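Local structure of peptidase M16 domain protein (Alicyclobacillus acidocaldarius subsp. acidocaldarius DSM 446, 4XEA) at residues Ala33-Arg38 / Asp114-Ile119; Ser85-Thr90 / Ala96-Gly101. The protein probably acts as a metal-dependent peptidase of the M16 (insulinase) family and binds metal ions. All blocks are in the same frame, centred on the assembly; numbering follows the deposited sequence.

Contact 1: Ala33-Arg38 / Asp114-Ile119; sequences AMFATR and DFVQSI. With NA (sodium ion), chain B.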
loop_
_atom_site.group_PDB
_atom_site.type_symbol
_atom_site.label_atom_id
_atom_site.label_comp_id
_atom_site.label_asym_id
_atom_site.label_seq_id
_atom_site.Cartn_x
_atom_site.Cartn_y
_atom_site.Cartn_z
ATOM N N ALA A 33 -1.312 -2.560 -17.686
ATOM C CA ALA A 33 -2.347 -2.915 -18.657
ATOM C C ALA A 33 -3.448 -3.712 -17.944
ATOM O O ALA A 33 -3.142 -4.602 -17.148
ATOM C CB ALA A 33 -1.706 -3.759 -19.757
HETATM N N MSE A 34 -4.718 -3.445 -18.268
HETATM C CA MSE A 34 -5.813 -4.188 -17.658
HETATM C C MSE A 34 -6.873 -4.521 -18.719
HETATM O O MSE A 34 -7.266 -3.638 -19.498
HETATM C CB MSE A 34 -6.436 -3.372 -16.515
HETATM C CG MSE A 34 -7.712 -4.007 -15.855
HETATM SE SE MSE A 34 -8.378 -3.082 -14.257
HETATM C CE MSE A 34 -7.008 -3.557 -12.941
ATOM N N PHE A 35 -7.264 -5.802 -18.753
ATOM C CA PHE A 35 -8.311 -6.330 -19.617
ATOM C C PHE A 35 -9.443 -6.811 -18.681
ATOM O O PHE A 35 -9.223 -7.722 -17.886
ATOM C CB PHE A 35 -7.709 -7.505 -20.426
ATOM C CG PHE A 35 -8.555 -8.012 -21.578
ATOM C CD1 PHE A 35 -9.524 -7.241 -22.194
ATOM C CD2 PHE A 35 -8.280 -9.266 -22.108
ATOM C CE1 PHE A 35 -10.270 -7.745 -23.274
ATOM C CE2 PHE A 35 -9.006 -9.770 -23.203
ATOM C CZ PHE A 35 -10.005 -9.006 -23.767
ATOM N N ALA A 36 -10.611 -6.171 -18.727
ATOM C CA ALA A 36 -11.695 -6.463 -17.779
ATOM C C ALA A 36 -12.994 -6.725 -18.441
ATOM O O ALA A 36 -13.246 -6.206 -19.546
ATOM C CB ALA A 36 -11.855 -5.334 -16.776
ATOM N N THR A 37 -13.835 -7.497 -17.743
ATOM C CA THR A 37 -15.173 -7.841 -18.244
ATOM C C THR A 37 -16.250 -7.287 -17.323
ATOM O O THR A 37 -16.092 -7.286 -16.102
ATOM C CB THR A 37 -15.365 -9.365 -18.410
ATOM O OG1 THR A 37 -16.714 -9.656 -18.787
ATOM C CG2 THR A 37 -15.033 -10.063 -17.114
ATOM N N ARG A 38 -17.329 -6.788 -17.937
ATOM C CA ARG A 38 -18.547 -6.371 -17.216
ATOM C C ARG A 38 -19.358 -7.605 -16.750
ATOM O O ARG A 38 -20.470 -7.895 -17.252
ATOM C CB ARG A 38 -19.396 -5.486 -18.112
ATOM C CG ARG A 38 -20.496 -4.744 -17.411
ATOM C CD ARG A 38 -21.338 -3.897 -18.374
ATOM N NE ARG A 38 -20.634 -2.800 -19.079
ATOM C CZ ARG A 38 -20.131 -2.850 -20.319
ATOM N NH1 ARG A 38 -20.144 -3.975 -21.031
ATOM N NH2 ARG A 38 -19.572 -1.751 -20.839
ATOM N N ASP A 114 -4.547 -13.206 -25.295
ATOM C CA ASP A 114 -4.613 -14.659 -25.547
ATOM C C ASP A 114 -5.141 -15.471 -24.359
ATOM O O ASP A 114 -6.030 -16.310 -24.527
ATOM C CB ASP A 114 -3.237 -15.183 -25.973
ATOM C CG ASP A 114 -2.827 -14.698 -27.355
ATOM O OD1 ASP A 114 -3.672 -14.123 -28.102
ATOM O OD2 ASP A 114 -1.663 -14.920 -27.693
ATOM N N PHE A 115 -4.640 -15.226 -23.149
ATOM C CA PHE A 115 -5.043 -16.098 -22.025
ATOM C C PHE A 115 -6.453 -15.784 -21.477
ATOM O O PHE A 115 -7.092 -16.632 -20.856
ATOM C CB PHE A 115 -3.953 -16.165 -20.927
ATOM C CG PHE A 115 -4.180 -15.270 -19.713
ATOM C CD1 PHE A 115 -4.970 -15.692 -18.656
ATOM C CD2 PHE A 115 -3.526 -14.041 -19.599
ATOM C CE1 PHE A 115 -5.146 -14.883 -17.507
ATOM C CE2 PHE A 115 -3.695 -13.234 -18.485
ATOM C CZ PHE A 115 -4.511 -13.652 -17.431
ATOM N N VAL A 116 -6.946 -14.583 -21.725
ATOM C CA VAL A 116 -8.296 -14.223 -21.308
ATOM C C VAL A 116 -9.334 -14.652 -22.370
ATOM O O VAL A 116 -10.491 -14.914 -22.020
ATOM C CB VAL A 116 -8.358 -12.724 -21.001
ATOM C CG1 VAL A 116 -9.780 -12.267 -20.635
ATOM C CG2 VAL A 116 -7.352 -12.390 -19.830
ATOM N N GLN A 117 -8.915 -14.749 -23.643
ATOM C CA GLN A 117 -9.830 -15.092 -24.756
ATOM C C GLN A 117 -9.925 -16.584 -25.078
ATOM O O GLN A 117 -10.600 -16.967 -26.038
ATOM C CB GLN A 117 -9.492 -14.264 -26.014
ATOM C CG GLN A 117 -9.896 -12.808 -25.840
ATOM C CD GLN A 117 -9.547 -11.901 -26.985
ATOM O OE1 GLN A 117 -8.492 -12.043 -27.697
ATOM N NE2 GLN A 117 -10.424 -10.923 -27.186
ATOM N N SER A 118 -9.249 -17.433 -24.299
ATOM C CA SER A 118 -9.496 -18.886 -24.348
ATOM C C SER A 118 -9.614 -19.414 -22.946
ATOM O O SER A 118 -8.944 -18.927 -22.037
ATOM C CB SER A 118 -8.360 -19.642 -25.056
ATOM O OG SER A 118 -8.132 -19.120 -26.336
ATOM N N ILE A 119 -10.444 -20.426 -22.749
ATOM C CA ILE A 119 -10.537 -21.039 -21.418
ATOM C C ILE A 119 -10.331 -22.509 -21.592
ATOM O O ILE A 119 -10.732 -23.061 -22.617
ATOM C CB ILE A 119 -11.882 -20.810 -20.728
ATOM C CG1 ILE A 119 -11.726 -21.132 -19.240
ATOM C CG2 ILE A 119 -12.981 -21.643 -21.388
ATOM C CD1 ILE A 119 -12.827 -20.679 -18.352
HETATM NA NA NA B . -7.343 -18.669 -20.366
HETATM O O HOH W 1 -5.520 -19.766 -21.267
HETATM O O HOH W 2 -7.924 -20.846 -19.199
#

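Contact 2: Ser85-Thr90 / Ala96-Gly101; sequences SVDAYT and AYYFSG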
loop_
_atom_site.group_PDB
_atom_site.type_symbol
_atom_site.label_atom_id
_atom_site.label_comp_id
_atom_site.label_asym_id
_atom_site.label_seq_id
_atom_site.Cartn_x
_atom_site.Cartn_y
_atom_site.Cartn_z
ATOM N N SER A 85 4.708 -8.854 -14.701
ATOM C CA SER A 85 3.968 -9.819 -13.889
ATOM C C SER A 85 2.471 -9.540 -13.946
ATOM O O SER A 85 2.049 -8.393 -14.105
ATOM C CB SER A 85 4.464 -9.821 -12.445
ATOM O OG SER A 85 3.918 -8.729 -11.747
ATOM N N VAL A 86 1.688 -10.606 -13.782
ATOM C CA VAL A 86 0.260 -10.610 -14.085
ATOM C C VAL A 86 -0.498 -11.027 -12.825
ATOM O O VAL A 86 0.015 -11.785 -12.001
ATOM C CB VAL A 86 -0.075 -11.569 -15.259
ATOM C CG1 VAL A 86 0.193 -13.007 -14.881
ATOM C CG2 VAL A 86 -1.543 -11.414 -15.721
ATOM N N ASP A 87 -1.711 -10.489 -12.655
ATOM C CA ASP A 87 -2.563 -10.892 -11.545
ATOM C C ASP A 87 -4.004 -10.663 -11.991
ATOM O O ASP A 87 -4.250 -10.282 -13.150
ATOM C CB ASP A 87 -2.158 -10.115 -10.290
ATOM C CG ASP A 87 -2.541 -10.830 -8.977
ATOM O OD1 ASP A 87 -3.274 -11.852 -8.981
ATOM O OD2 ASP A 87 -2.104 -10.335 -7.931
ATOM N N ALA A 88 -4.955 -10.968 -11.120
ATOM C CA ALA A 88 -6.359 -10.736 -11.441
ATOM C C ALA A 88 -7.139 -10.533 -10.138
ATOM O O ALA A 88 -6.637 -10.833 -9.081
ATOM C CB ALA A 88 -6.900 -11.892 -12.224
ATOM N N TYR A 89 -8.357 -10.024 -10.249
ATOM C CA TYR A 89 -9.309 -10.025 -9.164
ATOM C C TYR A 89 -10.738 -10.099 -9.725
ATOM O O TYR A 89 -10.989 -9.790 -10.892
ATOM C CB TYR A 89 -9.103 -8.803 -8.198
ATOM C CG TYR A 89 -9.461 -7.447 -8.828
ATOM C CD1 TYR A 89 -10.788 -7.049 -8.950
ATOM C CD2 TYR A 89 -8.473 -6.594 -9.331
ATOM C CE1 TYR A 89 -11.136 -5.822 -9.540
ATOM C CE2 TYR A 89 -8.803 -5.379 -9.917
ATOM C CZ TYR A 89 -10.145 -4.996 -10.018
ATOM O OH TYR A 89 -10.489 -3.807 -10.594
ATOM N N THR A 90 -11.655 -10.541 -8.869
ATOM C CA THR A 90 -13.094 -10.464 -9.118
ATOM C C THR A 90 -13.702 -9.555 -8.072
ATOM O O THR A 90 -13.346 -9.636 -6.865
ATOM C CB THR A 90 -13.711 -11.834 -8.948
ATOM O OG1 THR A 90 -12.973 -12.768 -9.742
ATOM C CG2 THR A 90 -15.179 -11.833 -9.362
ATOM N N ALA A 96 -11.207 -8.484 -13.490
ATOM C CA ALA A 96 -10.065 -7.812 -14.115
ATOM C C ALA A 96 -8.801 -8.680 -14.122
ATOM O O ALA A 96 -8.493 -9.356 -13.122
ATOM C CB ALA A 96 -9.762 -6.500 -13.400
ATOM N N TYR A 97 -8.093 -8.613 -15.264
ATOM C CA TYR A 97 -6.797 -9.245 -15.520
ATOM C C TYR A 97 -5.786 -8.157 -15.897
ATOM O O TYR A 97 -6.059 -7.301 -16.759
ATOM C CB TYR A 97 -6.933 -10.295 -16.638
ATOM C CG TYR A 97 -8.028 -11.315 -16.335
ATOM C CD1 TYR A 97 -7.728 -12.481 -15.643
ATOM C CD2 TYR A 97 -9.372 -11.061 -16.647
ATOM C CE1 TYR A 97 -8.689 -13.383 -15.296
ATOM C CE2 TYR A 97 -10.376 -11.992 -16.311
ATOM C CZ TYR A 97 -10.023 -13.143 -15.629
ATOM O OH TYR A 97 -10.971 -14.074 -15.280
ATOM N N TYR A 98 -4.613 -8.148 -15.243
ATOM C CA TYR A 98 -3.710 -7.017 -15.443
ATOM C C TYR A 98 -2.258 -7.401 -15.270
ATOM O O TYR A 98 -1.965 -8.357 -14.554
ATOM C CB TYR A 98 -4.088 -5.892 -14.494
ATOM C CG TYR A 98 -4.022 -6.233 -13.009
ATOM C CD1 TYR A 98 -2.904 -5.911 -12.264
ATOM C CD2 TYR A 98 -5.093 -6.861 -12.355
ATOM C CE1 TYR A 98 -2.825 -6.211 -10.897
ATOM C CE2 TYR A 98 -5.035 -7.148 -10.978
ATOM C CZ TYR A 98 -3.902 -6.815 -10.268
ATOM O OH TYR A 98 -3.807 -7.128 -8.939
ATOM N N PHE A 99 -1.367 -6.693 -15.977
ATOM C CA PHE A 99 0.043 -6.855 -15.787
ATOM C C PHE A 99 0.689 -5.504 -15.610
ATOM O O PHE A 99 0.139 -4.462 -15.969
ATOM C CB PHE A 99 0.705 -7.651 -16.959
ATOM C CG PHE A 99 0.834 -6.890 -18.262
ATOM C CD1 PHE A 99 1.847 -5.965 -18.453
ATOM C CD2 PHE A 99 -0.034 -7.155 -19.324
ATOM C CE1 PHE A 99 1.977 -5.280 -19.657
ATOM C CE2 PHE A 99 0.094 -6.476 -20.538
ATOM C CZ PHE A 99 1.092 -5.536 -20.704
ATOM N N SER A 100 1.879 -5.526 -15.050
ATOM C CA SER A 100 2.777 -4.403 -15.160
ATOM C C SER A 100 4.183 -4.904 -15.528
ATOM O O SER A 100 4.590 -5.995 -15.138
ATOM C CB SER A 100 2.774 -3.622 -13.877
ATOM O OG SER A 100 3.426 -4.360 -12.890
ATOM N N GLY A 101 4.895 -4.109 -16.318
ATOM C CA GLY A 101 6.232 -4.481 -16.786
ATOM C C GLY A 101 7.006 -3.330 -17.389
ATOM O O GLY A 101 6.531 -2.195 -17.411
#

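Contact 1: Ala33-Arg38 / Asp114-Ile119
Gln117 OE1 is held by two donors, Gln215 NE2 and Lys218 NZ, and this anchors the amide whose nitrogen reaches the Phe35 ring. Gln117 NE2 comes to the rim of the ring, near its plane, 3.9 Å from Phe35 CZ, with amide and ring planes 80° apart. The chain of Gln117 runs extended beyond CG, which carries the amide across to the phenyl rim at CZ.

The rest of the contact is apolar. Phe35 holds CG anti to the backbone N (chi1 -168°), and its CD2 and CE2 meet Val116 at a slant: Phe35 CD2 is 3.6 Å from Val116 CB, and Phe35 CE2 is 3.7 Å from Val116 CG1. The phenyl group and the valine pass alongside one another, pointing opposite ways. The other valine branch, CG2, turns back on its own segment and sits 3.8 Å above the centre of the Phe115 ring.

A sodium ion lies beside this turn, bound by Phe115 O at 2.1 Å and Ser118 O at 2.3 Å, with two waters and Met67 O as further ligands. The ion thus ties residues 115-118 to the loop holding Met67.

Strand 31-37 runs between strands 194-200 and 95-101 of a mixed sheet, and helix 105-116 packs on the face bearing Phe35. Met194 and Leu196 also touch Phe35, Tyr97 touches Val116, and helix 367-379 lies against Met34 and Ala36.

Contact 2: Ser85-Thr90 / Ala96-Gly101
Residues 85-90 and 96-101 form an antiparallel beta hairpin, their segment axes approaching to 4.7 Å at 156° between directions, with three hydrogen-bonded pairs, Ser85-Ser100, Asp87-Tyr98 and Tyr89-Ala96, each closed by two backbone bonds. On the face carrying Val86, Ala88, Tyr97 and Phe99, Ala88 CB lies 3.6 Å from Tyr97 CD1, while the hydroxyl of Tyr97 bonds to that of Tyr189. This face meets helices 59-66 and 105-116.

The other face is dominated by two tyrosines. Tyr98 places CG between its backbone N and carbonyl carbon (chi1 60°), so that the ring folds across the partner strand and one face covers the backbone carbonyl of Asp87, with Asp87 C 3.8 Å above the ring plane. The Tyr89 side chain runs roughly perpendicular to that of Tyr98, bringing Tyr89 CD2 to 3.9 Å from Tyr98 CE2. The Tyr89 ring receives Ala96 CB over one face in a CH-pi contact, and its OH bonds to His94 NE2. With an alanine at Tyr98, the Asp87 carbonyl would probably lose its cover and the Tyr89 ring this neighbour. Within one strand, Ala88 N donates to Asp87 OD1 at 2.9 Å, from above the carboxylate plane.

The two contacts show how one sheet can be joined in different ways. Contact 2 pairs 84-90, one of the two outermost strands of the sheet within this chain, with strand 95-101 through a regular backbone ladder; contact 1 fastens helix 105-116 onto strand 31-37 by side chains. They share no element but do share a sheet, strands 31-37 and 95-101 being neighbours in it, bonded through Phe35 N and Tyr97 O. Contact 1 is buried and largely apolar, whereas contact 2 is partly buried, with Ser85 and Asp87 exposed and Ser100 packing on Met362 of the second subunit. Along the chain, the hairpin lies inside the loop that contact 1 closes.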